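Side-chain contacts in dihydroorotase (Agrobacterium tumefaciens, PDB 2OGJ), which acts as a zinc-dependent esterase of the amidohydrolase family, removing the acetyl group from acetyl-(R)-mandelate in vitro: residues I160-C163 against Y164-S168; V181-G184 against S185-V188; E338-D342 against V343-A347. One frame throughout, in Å; residues are numbered along the deposited sequence.

Contact 1. Residues I160-C163 against Y164-S168; sequences ILEC and YAENS
The side chains of Glu-162 and Glu-166 run side by side one helical turn apart, pointing the same way, and their carboxylate planes are turned 30° against each other. They come nearest where Glu-162 CG lies 4.1 Å from Glu-166 OE2, and the oxygens Glu-162 OE2 and Glu-166 OE2 stay 4.6 Å apart. The other flat group, the ring of Tyr-164, has Ser-168 CA over one face near the rim; Tyr-164 CB lies against Ile-160 O. A chi1 of 179° sets the ring opposite the backbone N, on the side of the helix where it meets Leu-201 and Ile-171. Backbone bonds set this spacing: Tyr-164 N donates to Ile-160 O at 2.9 Å and Ala-165 N to Leu-161 O at 3.2 Å, while Glu-166 N to Glu-162 O is weak. Cys-163, small and apolar, suits the buried side of helix 157-165, next to Phe-114, Leu-133 and Ile-171; the helix follows strand 128-132 and precedes strand 171-173 in a beta-alpha-beta unit. The two glutamates suit the exposed side. Paired like charges near the carboxyl end of a helix would probably disfavour each other's ionisation somewhat, a cost that surrounding water can reduce.

Contact 2. Residues V181-G184 against S185-V188; sequences VITG and SWGV
Two groups of Trp-186 approach Thr-183 O. The backbone N of Trp-186 makes a weak hydrogen bond to it at 3.4 Å, and the indole brings its CD1 edge up beside it, with the oxygen in the ring plane. The indole reaches back because Trp-186 CG sits between the backbone N and the carbonyl carbon (chi1 71°), which also places Trp-186 NE1 4.1 Å from Thr-183 CB. That NE1 is satisfied by Leu-149 O. The backbone bond closes a type II' beta turn from Thr-183 to Trp-186. Gly-184 fills the first corner, at phi 56° and psi -111°, where a side chain would collide with Ser-185 N, so glycine fits naturally. Ser-185 takes the second corner and turns its hydroxyl outward, to a hydrogen bond with the backbone N of Ile-152 of the third subunit. Thr-183 OG1 is turned back to a weak bond with Ser-179 O. Thus the turn ends the short, weakly bonded helix 180-183, which follows strand 177-178, and leads the chain into helix 189-201. The side chain of Thr-183 lies about 8 Å from that of the zinc ligand His-208, on strand 206-209.

Contact 3. Residues E338-D342 against V343-A347; sequences ENRLD and VGQRA
Gln-345 lays the aliphatic part of its side chain across the backbone of the preceding turn. Its CG lies 3.4 Å from Asn-339 O and 3.9 Å from Asp-342 CB, while Gln-345 CB is 3.7 Å from Arg-340 O. The bend at chi2 (-89°) carries CD back beside Asn-339 O, and a long, flexible residue with methylene groups can follow such a curve. The backbone brings it there: Gln-345 N makes a weak hydrogen bond of 3.5 Å to Asp-342 O, closing a type II beta turn. Val-343 occupies the first corner of that turn, and Gly-344 the second, at a positive phi where a side chain would press on the preceding carbonyl.

The next shell shapes the surface that Gln-345 covers. A type I beta turn runs from Asn-339 to Asp-342, with Asp-342 N bonded to Asn-339 O at 3.0 Å. The ends of this turn are also tied through their side chains. Asn-339 ND2 reaches Asp-342 OD2 at 3.2 Å on its syn side, 34° out of the carboxylate plane, and a weaker bond goes to OD1. Asparagine also tolerates the positive phi found at Asn-339.

Farther out, Glu-338 is held by a salt bridge to Arg-327, Leu-341 packs on Ile-38 and Phe-27, and Gly-344 and Gln-345 bond through their backbones to Ile-46. Two consecutive beta turns sharing Asp-342 are thus the motif, a surface loop that carries the chain from helix 327-332 into strand 348-362. It lies against the small beta-sheet part of the protein that includes strands 36-40 and 46-50, as amidohydrolases commonly have beside their TIM barrel.

All three contacts are local, but they serve different parts of the fold. Contact 1 belongs to a helix of the layer around the barrel strands and is partly buried, with a hydrophobic side and a charged one. Contact 2, also partly buried, turns the chain between two helices, with the side chain of Thr-183 about 12 Å from a zinc ion, and meets neighbouring subunits there. Contact 3 lies at the surface, about 45 Å from contact 2 between centres and on the opposite side of the chain's centre, by the small beta sheet. Regular helical bonds dominate 160-168; weak turn bonds and glycines occur in both 181-188 and 338-347, the latter adding a sound turn bond and a side-chain amide-carboxylate pair.

Contact 1. Residues I160-C163 against Y164-S168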
loop_
_atom_site.group_PDB
_atom_site.type_symbol
_atom_site.label_atom_id
_atom_site.label_comp_id
_atom_site.label_asym_id
_atom_site.label_seq_id
_atom_site.Cartn_x
_atom_site.Cartn_y
_atom_site.Cartn_z
ATOM N N ILE A 160 -16.360 9.316 15.226
ATOM C CA ILE A 160 -16.671 8.384 16.295
ATOM C C ILE A 160 -17.136 9.211 17.495
ATOM O O ILE A 160 -18.116 8.880 18.158
ATOM C CB ILE A 160 -15.451 7.549 16.702
ATOM C CG1 ILE A 160 -15.136 6.522 15.612
ATOM C CG2 ILE A 160 -15.716 6.867 18.024
ATOM C CD1 ILE A 160 -13.846 5.714 15.848
ATOM N N LEU A 161 -16.437 10.303 17.775
ATOM C CA LEU A 161 -16.839 11.145 18.899
ATOM C C LEU A 161 -18.218 11.734 18.633
ATOM O O LEU A 161 -19.048 11.819 19.536
ATOM C CB LEU A 161 -15.832 12.279 19.142
ATOM C CG LEU A 161 -14.432 11.916 19.640
ATOM C CD1 LEU A 161 -13.724 13.174 20.101
ATOM C CD2 LEU A 161 -14.520 10.932 20.781
ATOM N N GLU A 162 -18.453 12.146 17.392
ATOM C CA GLU A 162 -19.738 12.722 17.030
ATOM C C GLU A 162 -20.827 11.642 17.188
ATOM O O GLU A 162 -21.839 11.859 17.853
ATOM C CB GLU A 162 -19.683 13.251 15.590
ATOM C CG GLU A 162 -20.920 14.025 15.158
ATOM C CD GLU A 162 -21.027 14.144 13.646
ATOM O OE1 GLU A 162 -20.935 13.098 12.961
ATOM O OE2 GLU A 162 -21.210 15.273 13.141
ATOM N N CYS A 163 -20.589 10.465 16.606
ATOM C CA CYS A 163 -21.534 9.346 16.688
ATOM C C CYS A 163 -21.912 8.947 18.120
ATOM O O CYS A 163 -23.076 8.706 18.419
ATOM C CB CYS A 163 -20.976 8.111 15.963
ATOM S SG CYS A 163 -22.152 6.735 15.823
ATOM N N TYR A 164 -20.926 8.881 19.001
ATOM C CA TYR A 164 -21.160 8.502 20.386
ATOM C C TYR A 164 -21.981 9.518 21.165
ATOM O O TYR A 164 -22.818 9.134 21.984
ATOM C CB TYR A 164 -19.830 8.294 21.115
ATOM C CG TYR A 164 -20.024 7.919 22.552
ATOM C CD1 TYR A 164 -20.341 6.614 22.914
ATOM C CD2 TYR A 164 -19.973 8.885 23.547
ATOM C CE1 TYR A 164 -20.606 6.283 24.233
ATOM C CE2 TYR A 164 -20.241 8.566 24.871
ATOM C CZ TYR A 164 -20.558 7.266 25.211
ATOM O OH TYR A 164 -20.863 6.963 26.522
ATOM N N ALA A 165 -21.722 10.806 20.925
ATOM C CA ALA A 165 -22.427 11.902 21.602
ATOM C C ALA A 165 -23.920 11.846 21.315
ATOM O O ALA A 165 -24.745 12.106 22.194
ATOM C CB ALA A 165 -21.870 13.222 21.148
ATOM N N GLU A 166 -24.263 11.490 20.079
ATOM C CA GLU A 166 -25.649 11.395 19.639
ATOM C C GLU A 166 -26.255 10.048 20.019
ATOM O O GLU A 166 -27.470 9.876 19.834
ATOM C CB GLU A 166 -25.748 11.622 18.131
ATOM C CG GLU A 166 -25.247 12.982 17.675
ATOM C CD GLU A 166 -25.350 13.168 16.173
ATOM O OE1 GLU A 166 -25.820 12.234 15.490
ATOM O OE2 GLU A 166 -24.961 14.247 15.680
ATOM N N ASN A 167 -25.474 9.095 20.502
ATOM C CA ASN A 167 -26.037 7.791 20.844
ATOM C C ASN A 167 -25.493 7.166 22.113
ATOM O O ASN A 167 -25.388 5.942 22.206
ATOM C CB ASN A 167 -25.838 6.800 19.697
ATOM C CG ASN A 167 -26.358 7.317 18.388
ATOM O OD1 ASN A 167 -25.613 7.908 17.618
ATOM N ND2 ASN A 167 -27.645 7.118 18.132
ATOM N N SER A 168 -25.155 7.993 23.093
ATOM C CA SER A 168 -24.625 7.487 24.353
ATOM C C SER A 168 -25.600 6.540 25.055
ATOM O O SER A 168 -25.199 5.726 25.889
ATOM C CB SER A 168 -24.249 8.656 25.269
ATOM O OG SER A 168 -25.181 9.720 25.142
#

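Contact 2. Residues V181-G184 against S185-V188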
loop_
_atom_site.group_PDB
_atom_site.type_symbol
_atom_site.label_atom_id
_atom_site.label_comp_id
_atom_site.label_asym_id
_atom_site.label_seq_id
_atom_site.Cartn_x
_atom_site.Cartn_y
_atom_site.Cartn_z
ATOM N N VAL A 181 -6.559 -11.255 9.927
ATOM C CA VAL A 181 -7.594 -11.407 8.923
ATOM C C VAL A 181 -8.264 -10.054 8.738
ATOM O O VAL A 181 -8.698 -9.719 7.632
ATOM C CB VAL A 181 -8.631 -12.455 9.361
ATOM C CG1 VAL A 181 -9.993 -12.199 8.694
ATOM C CG2 VAL A 181 -8.110 -13.838 9.004
ATOM N N ILE A 182 -8.328 -9.274 9.819
ATOM C CA ILE A 182 -8.946 -7.955 9.771
ATOM C C ILE A 182 -7.884 -6.869 9.614
ATOM O O ILE A 182 -7.848 -6.158 8.605
ATOM C CB ILE A 182 -9.747 -7.617 11.065
ATOM C CG1 ILE A 182 -10.862 -8.639 11.318
ATOM C CG2 ILE A 182 -10.320 -6.208 10.950
ATOM C CD1 ILE A 182 -10.387 -9.952 11.950
ATOM N N THR A 183 -7.022 -6.745 10.623
ATOM C CA THR A 183 -5.993 -5.726 10.614
ATOM C C THR A 183 -4.781 -6.047 9.764
ATOM O O THR A 183 -3.872 -5.233 9.658
ATOM C CB THR A 183 -5.555 -5.371 12.047
ATOM O OG1 THR A 183 -5.299 -6.560 12.798
ATOM C CG2 THR A 183 -6.646 -4.584 12.731
ATOM N N GLY A 184 -4.762 -7.225 9.150
ATOM C CA GLY A 184 -3.639 -7.567 8.295
ATOM C C GLY A 184 -2.238 -7.524 8.893
ATOM O O GLY A 184 -1.889 -8.357 9.736
ATOM N N SER A 185 -1.427 -6.558 8.462
ATOM C CA SER A 185 -0.056 -6.470 8.948
ATOM C C SER A 185 0.294 -5.426 9.998
ATOM O O SER A 185 1.387 -5.506 10.552
ATOM C CB SER A 185 0.921 -6.305 7.771
ATOM O OG SER A 185 1.032 -7.480 6.981
ATOM N N TRP A 186 -0.579 -4.464 10.308
ATOM C CA TRP A 186 -0.159 -3.468 11.305
ATOM C C TRP A 186 -0.467 -3.697 12.778
ATOM O O TRP A 186 -0.405 -2.759 13.582
ATOM C CB TRP A 186 -0.582 -2.039 10.901
ATOM C CG TRP A 186 -2.026 -1.690 10.974
ATOM C CD1 TRP A 186 -3.071 -2.464 10.590
ATOM C CD2 TRP A 186 -2.580 -0.422 11.357
ATOM N NE1 TRP A 186 -4.253 -1.761 10.700
ATOM C CE2 TRP A 186 -3.980 -0.502 11.171
ATOM C CE3 TRP A 186 -2.034 0.771 11.833
ATOM C CZ2 TRP A 186 -4.841 0.565 11.446
ATOM C CZ3 TRP A 186 -2.894 1.834 12.107
ATOM C CH2 TRP A 186 -4.282 1.720 11.912
ATOM N N GLY A 187 -0.763 -4.950 13.119
ATOM C CA GLY A 187 -1.037 -5.364 14.485
ATOM C C GLY A 187 -1.677 -4.497 15.563
ATOM O O GLY A 187 -2.843 -4.125 15.460
ATOM N N VAL A 188 -0.907 -4.196 16.611
ATOM C CA VAL A 188 -1.383 -3.427 17.769
ATOM C C VAL A 188 -1.727 -1.947 17.638
ATOM O O VAL A 188 -2.473 -1.414 18.473
ATOM C CB VAL A 188 -0.383 -3.519 18.963
ATOM C CG1 VAL A 188 -0.601 -4.801 19.744
ATOM C CG2 VAL A 188 1.048 -3.420 18.451
#

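Contact 3. Residues E338-D342 against V343-A347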
loop_
_atom_site.group_PDB
_atom_site.type_symbol
_atom_site.label_atom_id
_atom_site.label_comp_id
_atom_site.label_asym_id
_atom_site.label_seq_id
_atom_site.Cartn_x
_atom_site.Cartn_y
_atom_site.Cartn_z
ATOM N N GLU A 338 -29.783 -4.407 40.232
ATOM C CA GLU A 338 -29.985 -4.547 41.661
ATOM C C GLU A 338 -31.461 -4.482 42.004
ATOM O O GLU A 338 -32.271 -4.001 41.212
ATOM C CB GLU A 338 -29.237 -3.444 42.418
ATOM C CG GLU A 338 -27.720 -3.502 42.283
ATOM C CD GLU A 338 -27.138 -4.868 42.649
ATOM O OE1 GLU A 338 -25.897 -5.010 42.596
ATOM O OE2 GLU A 338 -27.905 -5.806 42.986
ATOM N N ASN A 339 -31.794 -4.986 43.187
ATOM C CA ASN A 339 -33.158 -4.985 43.695
ATOM C C ASN A 339 -34.190 -5.300 42.630
ATOM O O ASN A 339 -35.312 -4.822 42.711
ATOM C CB ASN A 339 -33.486 -3.615 44.305
ATOM C CG ASN A 339 -32.681 -3.320 45.564
ATOM O OD1 ASN A 339 -31.445 -3.226 45.531
ATOM N ND2 ASN A 339 -33.384 -3.173 46.691
ATOM N N ARG A 340 -33.828 -6.110 41.645
ATOM C CA ARG A 340 -34.744 -6.425 40.555
ATOM C C ARG A 340 -36.064 -7.081 40.932
ATOM O O ARG A 340 -37.020 -7.009 40.167
ATOM C CB ARG A 340 -34.017 -7.267 39.510
ATOM C CG ARG A 340 -32.929 -6.500 38.796
ATOM C CD ARG A 340 -33.474 -5.650 37.674
ATOM N NE ARG A 340 -33.162 -6.260 36.390
ATOM C CZ ARG A 340 -32.728 -5.588 35.330
ATOM N NH1 ARG A 340 -32.553 -4.271 35.394
ATOM N NH2 ARG A 340 -32.453 -6.242 34.205
ATOM N N LEU A 341 -36.123 -7.714 42.103
ATOM C CA LEU A 341 -37.354 -8.369 42.557
ATOM C C LEU A 341 -38.267 -7.416 43.340
ATOM O O LEU A 341 -39.420 -7.742 43.609
ATOM C CB LEU A 341 -37.025 -9.599 43.411
ATOM C CG LEU A 341 -37.472 -10.991 42.927
ATOM C CD1 LEU A 341 -38.137 -10.911 41.577
ATOM C CD2 LEU A 341 -36.274 -11.904 42.874
ATOM N N ASP A 342 -37.744 -6.234 43.677
ATOM C CA ASP A 342 -38.477 -5.200 44.412
ATOM C C ASP A 342 -39.814 -4.888 43.758
ATOM O O ASP A 342 -39.987 -5.106 42.564
ATOM C CB ASP A 342 -37.667 -3.907 44.450
ATOM C CG ASP A 342 -36.679 -3.854 45.597
ATOM O OD1 ASP A 342 -36.071 -4.893 45.951
ATOM O OD2 ASP A 342 -36.493 -2.740 46.134
ATOM N N VAL A 343 -40.759 -4.371 44.536
ATOM C CA VAL A 343 -42.052 -4.019 43.973
ATOM C C VAL A 343 -41.854 -2.735 43.189
ATOM O O VAL A 343 -41.062 -1.882 43.579
ATOM C CB VAL A 343 -43.125 -3.801 45.074
ATOM C CG1 VAL A 343 -44.328 -3.061 44.509
ATOM C CG2 VAL A 343 -43.583 -5.139 45.614
ATOM N N GLY A 344 -42.559 -2.604 42.073
ATOM C CA GLY A 344 -42.421 -1.409 41.266
ATOM C C GLY A 344 -41.353 -1.533 40.191
ATOM O O GLY A 344 -41.393 -0.818 39.186
ATOM N N GLN A 345 -40.391 -2.434 40.405
ATOM C CA GLN A 345 -39.344 -2.656 39.416
ATOM C C GLN A 345 -39.913 -3.251 38.134
ATOM O O GLN A 345 -40.762 -4.132 38.214
ATOM C CB GLN A 345 -38.252 -3.560 39.988
ATOM C CG GLN A 345 -37.178 -2.819 40.768
ATOM C CD GLN A 345 -36.031 -2.362 39.890
ATOM O OE1 GLN A 345 -34.867 -2.434 40.284
ATOM N NE2 GLN A 345 -36.129 -1.858 38.665
ATOM N N ARG A 346 -39.481 -2.766 36.990
ATOM C CA ARG A 346 -40.007 -3.293 35.729
ATOM C C ARG A 346 -39.626 -4.761 35.592
ATOM O O ARG A 346 -38.459 -5.111 35.726
ATOM C CB ARG A 346 -39.446 -2.529 34.541
ATOM C CG ARG A 346 -40.180 -2.850 33.263
ATOM C CD ARG A 346 -39.393 -2.470 32.024
ATOM N NE ARG A 346 -40.216 -2.643 30.832
ATOM C CZ ARG A 346 -39.732 -2.950 29.632
ATOM N NH1 ARG A 346 -38.418 -3.124 29.469
ATOM N NH2 ARG A 346 -40.555 -3.084 28.590
ATOM N N ALA A 347 -40.609 -5.617 35.331
ATOM C CA ALA A 347 -40.353 -7.048 35.199
ATOM C C ALA A 347 -39.449 -7.296 34.005
ATOM O O ALA A 347 -39.719 -6.825 32.896
ATOM C CB ALA A 347 -41.652 -7.796 35.033
#